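Local coordinates for protein 2,3-dihydroxybenzoate-AMP ligase (Bacillus subtilis, PDB 1MDB) that belongs to the AMP-binding (ANL) enzyme family and holds adenosine monophosphate and 2,3-dihydroxy-benzoic acid, at residues R77-L82 against A124-P129; S108-E113 against F135-L140. One frame throughout, in Å; residues are numbered along the deposited sequence.

Interaction 1: R77-L82 against A124-P129; sequences RVVVQL and AAYIIP. With SO4 (sulfate ion), chain B.
A buried side-chain hydrogen bond runs beside the backbone bonds of two parallel strands: Tyr126 OH donates to Gln81 OE1 over 2.6 Å, almost straight down the amide C=O. Gln81 reaches the phenol with an extended chain, CG anti to the backbone N (chi1 177°), and its OE1 lies at the edge of the tyrosine ring, in plane. Amide and ring planes are turned 36° apart. CG2 of Ile128 presses on one face of the same ring, off toward its rim, while Val79 touches the ring at CD2.

These are neighbouring parallel strands of a mixed sheet, at 20° to each other, with 101-104 on the other edge of 77-80. Val79 sits between two partners, its N donating to Ala125 O at 3.1 Å through a bent bond and its O accepting from Ile127 N at 2.9 Å. Gln81 N then meets Ile127 O at 2.9 Å, and Ala124 N closes the other end on Arg77 O. On the opposite face of the sheet from Tyr126, Val78 CG1 lies 3.7 Å from Ile127 CD1, under Leu95 and Val91 of helix 86-98; helices 111-120 and 137-147 cover the Val79/Tyr126 face. Past the end of strand 77-80, Leu82 CD2 rests 3.6 Å from Pro129 CD.

Arg77 turns outward: its NH1 bonds to Lys75 O and only weakly to a sulfate ion, probably from the crystallisation liquor. Gln81 NE2 donates to the carbonyls of Leu106 and His109, so both ends of the amide are engaged. Those bonds fix its flip and give the buried phenol an acceptor within a largely apolar interface.

Interaction 2: S108-E113 against F135-L140; sequences SHRSSE and FDYRSL
Arg110 and Phe135 are brought face to face by a bend in one chain and an extended start in the other: the arginine turns at chi2 (-63°), and the phenylalanine carries CG anti to its backbone N (chi1 -175°). The guanidinium lies flat on the ring, planes 6° apart, and CZ stands 3.8 Å from the ring centroid, almost on the normal, a cation-pi stack. The two side chains run in opposite directions, so NE lies near Phe135 CZ at the ring's far end and NH2 near Phe135 CG at 3.7 Å.

Rotation of the guanidinium is fixed by hydrogen bonds from NH1 to His109 O, at 2.8 Å and from above the carbonyl plane, and to Pro107 O. Tyr137 meets the Phe135 ring edge-on: its CD2 is at the edge of that ring, in plane, while Phe135 CD2 lies over the centre of the tyrosine face. The tyrosine OH bonds to Pro107 O as well, so Arg110 and Tyr137 share the Pro107 carbonyl.

Leu140 packs against the start of helix 111-120, with CD1 3.0 Å from Ser111 N, a tight fit, and CD2 3.7 Å from His109 O. Arg110 occupies the N-cap position there, and its N donates to Glu113 OE1 at 3.0 Å.

The contact thus joins the N-terminal end of helix 111-120 to strand 135-136 and the start of helix 137-147, with Tyr137 and Leu140 reaching Ile128 and Tyr126 of strand 125-132.

Overall arrangement
Of the elements involved, strand 77-80 comes first from the N terminus, followed by helix 86-98, strand 101-104 and the start of helix 111-120. Interaction 1 closes a loop when strand 125-132 returns beside 77-80. Interaction 2 closes a second when 135-140, just past that strand, meets 108-113. The four segments alternate along the chain, so the loops cross. Their centres are about 12 Å apart, and they touch where Gln81 reaches segment 108-113 and Leu140 CD2 packs on Tyr126 OH. Interaction 1 joins neighbouring strands of one sheet; interaction 2 ties the start of helix 111-120 to strand 135-136 and helix 137-147, all within the AMP-binding family region.

Interaction 1: R77-L82 against A124-P129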
loop_
_atom_site.group_PDB
_atom_site.type_symbol
_atom_site.label_atom_id
_atom_site.label_comp_id
_atom_site.label_asym_id
_atom_site.label_seq_id
_atom_site.Cartn_x
_atom_site.Cartn_y
_atom_site.Cartn_z
ATOM N N ARG A 77 -1.985 -16.283 -14.775
ATOM C CA ARG A 77 -2.300 -15.311 -13.746
ATOM C C ARG A 77 -3.253 -15.938 -12.750
ATOM O O ARG A 77 -4.146 -16.714 -13.113
ATOM C CB ARG A 77 -2.917 -14.044 -14.341
ATOM C CG ARG A 77 -1.873 -13.052 -14.813
ATOM C CD ARG A 77 -1.178 -13.566 -16.058
ATOM N NE ARG A 77 -2.077 -13.512 -17.207
ATOM C CZ ARG A 77 -1.775 -13.974 -18.416
ATOM N NH1 ARG A 77 -0.589 -14.535 -18.632
ATOM N NH2 ARG A 77 -2.653 -13.858 -19.413
ATOM N N VAL A 78 -3.047 -15.620 -11.477
ATOM C CA VAL A 78 -3.899 -16.158 -10.434
ATOM C C VAL A 78 -4.284 -15.058 -9.473
ATOM O O VAL A 78 -3.442 -14.528 -8.744
ATOM C CB VAL A 78 -3.192 -17.304 -9.680
ATOM C CG1 VAL A 78 -4.055 -17.803 -8.539
ATOM C CG2 VAL A 78 -2.889 -18.447 -10.654
ATOM N N VAL A 79 -5.565 -14.704 -9.490
ATOM C CA VAL A 79 -6.071 -13.664 -8.612
ATOM C C VAL A 79 -6.105 -14.200 -7.195
ATOM O O VAL A 79 -6.804 -15.177 -6.905
ATOM C CB VAL A 79 -7.485 -13.213 -9.024
ATOM C CG1 VAL A 79 -7.939 -12.037 -8.155
ATOM C CG2 VAL A 79 -7.495 -12.811 -10.489
ATOM N N VAL A 80 -5.321 -13.574 -6.323
ATOM C CA VAL A 80 -5.244 -13.956 -4.915
ATOM C C VAL A 80 -5.934 -12.868 -4.084
ATOM O O VAL A 80 -5.569 -11.692 -4.147
ATOM C CB VAL A 80 -3.759 -14.098 -4.442
ATOM C CG1 VAL A 80 -3.706 -14.653 -3.018
ATOM C CG2 VAL A 80 -2.981 -15.010 -5.386
ATOM N N GLN A 81 -6.952 -13.252 -3.332
ATOM C CA GLN A 81 -7.671 -12.300 -2.487
ATOM C C GLN A 81 -7.825 -12.883 -1.084
ATOM O O GLN A 81 -8.917 -13.287 -0.680
ATOM C CB GLN A 81 -9.048 -11.979 -3.089
ATOM C CG GLN A 81 -9.902 -11.041 -2.235
ATOM C CD GLN A 81 -11.273 -10.781 -2.840
ATOM O OE1 GLN A 81 -11.868 -11.671 -3.448
ATOM N NE2 GLN A 81 -11.788 -9.569 -2.659
ATOM N N LEU A 82 -6.721 -12.911 -0.345
ATOM C CA LEU A 82 -6.705 -13.466 1.010
ATOM C C LEU A 82 -6.489 -12.414 2.083
ATOM O O LEU A 82 -5.864 -11.390 1.843
ATOM C CB LEU A 82 -5.601 -14.522 1.130
ATOM C CG LEU A 82 -5.774 -15.774 0.269
ATOM C CD1 LEU A 82 -4.540 -16.648 0.381
ATOM C CD2 LEU A 82 -7.035 -16.526 0.704
ATOM N N ALA A 124 -6.375 -17.950 -14.447
ATOM C CA ALA A 124 -6.552 -19.398 -14.514
ATOM C C ALA A 124 -7.124 -19.922 -13.203
ATOM O O ALA A 124 -7.623 -21.056 -13.134
ATOM C CB ALA A 124 -5.220 -20.075 -14.799
ATOM N N ALA A 125 -7.040 -19.098 -12.161
ATOM C CA ALA A 125 -7.537 -19.473 -10.844
ATOM C C ALA A 125 -7.841 -18.259 -9.969
ATOM O O ALA A 125 -7.317 -17.158 -10.177
ATOM C CB ALA A 125 -6.531 -20.394 -10.154
ATOM N N TYR A 126 -8.715 -18.470 -8.995
ATOM C CA TYR A 126 -9.146 -17.427 -8.063
ATOM C C TYR A 126 -8.986 -18.067 -6.703
ATOM O O TYR A 126 -9.559 -19.128 -6.444
ATOM C CB TYR A 126 -10.618 -17.083 -8.326
ATOM C CG TYR A 126 -11.269 -16.040 -7.421
ATOM C CD1 TYR A 126 -12.649 -16.054 -7.217
ATOM C CD2 TYR A 126 -10.529 -15.034 -6.805
ATOM C CE1 TYR A 126 -13.275 -15.103 -6.429
ATOM C CE2 TYR A 126 -11.147 -14.075 -6.015
ATOM C CZ TYR A 126 -12.526 -14.116 -5.832
ATOM O OH TYR A 126 -13.170 -13.166 -5.069
ATOM N N ILE A 127 -8.191 -17.443 -5.843
ATOM C CA ILE A 127 -7.942 -17.977 -4.504
ATOM C C ILE A 127 -8.513 -17.076 -3.402
ATOM O O ILE A 127 -8.139 -15.904 -3.285
ATOM C CB ILE A 127 -6.434 -18.174 -4.288
ATOM C CG1 ILE A 127 -5.887 -19.116 -5.370
ATOM C CG2 ILE A 127 -6.169 -18.736 -2.897
ATOM C CD1 ILE A 127 -4.386 -19.404 -5.254
ATOM N N ILE A 128 -9.409 -17.640 -2.596
ATOM C CA ILE A 128 -10.076 -16.907 -1.519
ATOM C C ILE A 128 -10.166 -17.683 -0.204
ATOM O O ILE A 128 -9.946 -18.898 -0.162
ATOM C CB ILE A 128 -11.539 -16.587 -1.884
ATOM C CG1 ILE A 128 -12.249 -17.886 -2.289
ATOM C CG2 ILE A 128 -11.612 -15.549 -2.996
ATOM C CD1 ILE A 128 -13.759 -17.774 -2.352
ATOM N N PRO A 129 -10.467 -16.978 0.898
ATOM C CA PRO A 129 -10.597 -17.668 2.185
ATOM C C PRO A 129 -12.073 -18.073 2.186
ATOM O O PRO A 129 -12.821 -17.640 1.305
ATOM C CB PRO A 129 -10.295 -16.564 3.197
ATOM C CG PRO A 129 -10.879 -15.334 2.520
ATOM C CD PRO A 129 -10.433 -15.513 1.076
HETATM S S SO4 B . 0.973 -14.593 -22.252
HETATM O O1 SO4 B . -0.149 -13.760 -21.772
HETATM O O2 SO4 B . 2.243 -13.846 -22.132
HETATM O O3 SO4 B . 1.049 -15.826 -21.443
HETATM O O4 SO4 B . 0.739 -14.959 -23.664
#

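Interaction 2: S108-E113 against F135-L140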
loop_
_atom_site.group_PDB
_atom_site.type_symbol
_atom_site.label_atom_id
_atom_site.label_comp_id
_atom_site.label_asym_id
_atom_site.label_seq_id
_atom_site.Cartn_x
_atom_site.Cartn_y
_atom_site.Cartn_z
ATOM N N SER A 108 -11.407 -6.157 0.514
ATOM C CA SER A 108 -12.586 -5.334 0.293
ATOM C C SER A 108 -13.136 -5.390 -1.129
ATOM O O SER A 108 -14.218 -4.875 -1.398
ATOM C CB SER A 108 -12.262 -3.880 0.632
ATOM O OG SER A 108 -11.229 -3.420 -0.219
ATOM N N HIS A 109 -12.400 -5.990 -2.050
ATOM C CA HIS A 109 -12.889 -6.050 -3.421
ATOM C C HIS A 109 -14.114 -6.951 -3.550
ATOM O O HIS A 109 -14.270 -7.922 -2.814
ATOM C CB HIS A 109 -11.766 -6.505 -4.356
ATOM C CG HIS A 109 -10.708 -5.465 -4.551
ATOM N ND1 HIS A 109 -9.393 -5.775 -4.825
ATOM C CD2 HIS A 109 -10.770 -4.115 -4.474
ATOM C CE1 HIS A 109 -8.689 -4.659 -4.903
ATOM N NE2 HIS A 109 -9.500 -3.638 -4.694
ATOM N N ARG A 110 -14.992 -6.607 -4.478
ATOM C CA ARG A 110 -16.204 -7.381 -4.676
ATOM C C ARG A 110 -16.311 -7.847 -6.126
ATOM O O ARG A 110 -15.370 -7.669 -6.904
ATOM C CB ARG A 110 -17.416 -6.552 -4.236
ATOM C CG ARG A 110 -17.422 -6.250 -2.720
ATOM C CD ARG A 110 -17.521 -7.533 -1.894
ATOM N NE ARG A 110 -17.508 -7.312 -0.447
ATOM C CZ ARG A 110 -16.452 -7.502 0.343
ATOM N NH1 ARG A 110 -15.295 -7.919 -0.160
ATOM N NH2 ARG A 110 -16.557 -7.298 1.650
ATOM N N SER A 111 -17.443 -8.446 -6.487
ATOM C CA SER A 111 -17.620 -8.998 -7.826
ATOM C C SER A 111 -17.254 -8.092 -8.994
ATOM O O SER A 111 -16.666 -8.550 -9.965
ATOM C CB SER A 111 -19.051 -9.498 -8.006
ATOM O OG SER A 111 -19.944 -8.416 -8.124
ATOM N N SER A 112 -17.594 -6.814 -8.913
ATOM C CA SER A 112 -17.274 -5.912 -10.004
ATOM C C SER A 112 -15.759 -5.821 -10.226
ATOM O O SER A 112 -15.288 -5.984 -11.353
ATOM C CB SER A 112 -17.854 -4.527 -9.732
ATOM O OG SER A 112 -18.213 -3.902 -10.950
ATOM N N GLU A 113 -14.994 -5.570 -9.166
ATOM C CA GLU A 113 -13.543 -5.484 -9.316
ATOM C C GLU A 113 -12.920 -6.860 -9.582
ATOM O O GLU A 113 -12.064 -6.991 -10.450
ATOM C CB GLU A 113 -12.900 -4.868 -8.073
ATOM C CG GLU A 113 -13.343 -3.446 -7.797
ATOM C CD GLU A 113 -14.152 -3.340 -6.531
ATOM O OE1 GLU A 113 -15.029 -4.206 -6.300
ATOM O OE2 GLU A 113 -13.912 -2.385 -5.771
ATOM N N PHE A 135 -17.624 -11.609 6.054
ATOM C CA PHE A 135 -18.001 -11.762 4.649
ATOM C C PHE A 135 -17.656 -13.154 4.124
ATOM O O PHE A 135 -16.538 -13.639 4.298
ATOM C CB PHE A 135 -17.306 -10.710 3.785
ATOM C CG PHE A 135 -17.738 -10.731 2.345
ATOM C CD1 PHE A 135 -18.996 -10.267 1.974
ATOM C CD2 PHE A 135 -16.895 -11.242 1.359
ATOM C CE1 PHE A 135 -19.409 -10.313 0.641
ATOM C CE2 PHE A 135 -17.294 -11.294 0.030
ATOM C CZ PHE A 135 -18.550 -10.830 -0.333
ATOM N N ASP A 136 -18.630 -13.796 3.487
ATOM C CA ASP A 136 -18.447 -15.132 2.926
ATOM C C ASP A 136 -17.965 -14.957 1.480
ATOM O O ASP A 136 -18.735 -14.556 0.603
ATOM C CB ASP A 136 -19.773 -15.897 2.950
ATOM C CG ASP A 136 -19.629 -17.323 2.454
ATOM O OD1 ASP A 136 -18.997 -17.515 1.389
ATOM O OD2 ASP A 136 -20.151 -18.245 3.120
ATOM N N TYR A 137 -16.693 -15.254 1.234
ATOM C CA TYR A 137 -16.139 -15.078 -0.100
ATOM C C TYR A 137 -16.553 -16.107 -1.142
ATOM O O TYR A 137 -16.325 -15.899 -2.337
ATOM C CB TYR A 137 -14.608 -14.962 -0.027
ATOM C CG TYR A 137 -14.129 -13.680 0.646
ATOM C CD1 TYR A 137 -14.212 -13.519 2.035
ATOM C CD2 TYR A 137 -13.633 -12.617 -0.109
ATOM C CE1 TYR A 137 -13.815 -12.326 2.653
ATOM C CE2 TYR A 137 -13.237 -11.424 0.492
ATOM C CZ TYR A 137 -13.333 -11.285 1.875
ATOM O OH TYR A 137 -12.966 -10.102 2.475
ATOM N N ARG A 138 -17.164 -17.212 -0.716
ATOM C CA ARG A 138 -17.616 -18.199 -1.693
ATOM C C ARG A 138 -18.814 -17.633 -2.439
ATOM O O ARG A 138 -19.039 -17.960 -3.602
ATOM C CB ARG A 138 -18.039 -19.508 -1.036
ATOM C CG ARG A 138 -17.100 -20.038 0.003
ATOM C CD ARG A 138 -17.848 -19.998 1.306
ATOM N NE ARG A 138 -17.199 -20.762 2.349
ATOM C CZ ARG A 138 -17.770 -21.034 3.511
ATOM N NH1 ARG A 138 -18.998 -20.592 3.767
ATOM N NH2 ARG A 138 -17.124 -21.773 4.398
ATOM N N SER A 139 -19.596 -16.794 -1.766
ATOM C CA SER A 139 -20.756 -16.199 -2.410
ATOM C C SER A 139 -20.222 -15.215 -3.445
ATOM O O SER A 139 -20.814 -15.036 -4.506
ATOM C CB SER A 139 -21.658 -15.488 -1.382
ATOM O OG SER A 139 -20.990 -14.390 -0.784
ATOM N N LEU A 140 -19.095 -14.580 -3.137
ATOM C CA LEU A 140 -18.480 -13.660 -4.089
ATOM C C LEU A 140 -17.988 -14.526 -5.262
ATOM O O LEU A 140 -18.170 -14.175 -6.426
ATOM C CB LEU A 140 -17.299 -12.920 -3.440
ATOM C CG LEU A 140 -16.405 -12.088 -4.373
ATOM C CD1 LEU A 140 -17.262 -11.118 -5.172
ATOM C CD2 LEU A 140 -15.332 -11.334 -3.560
#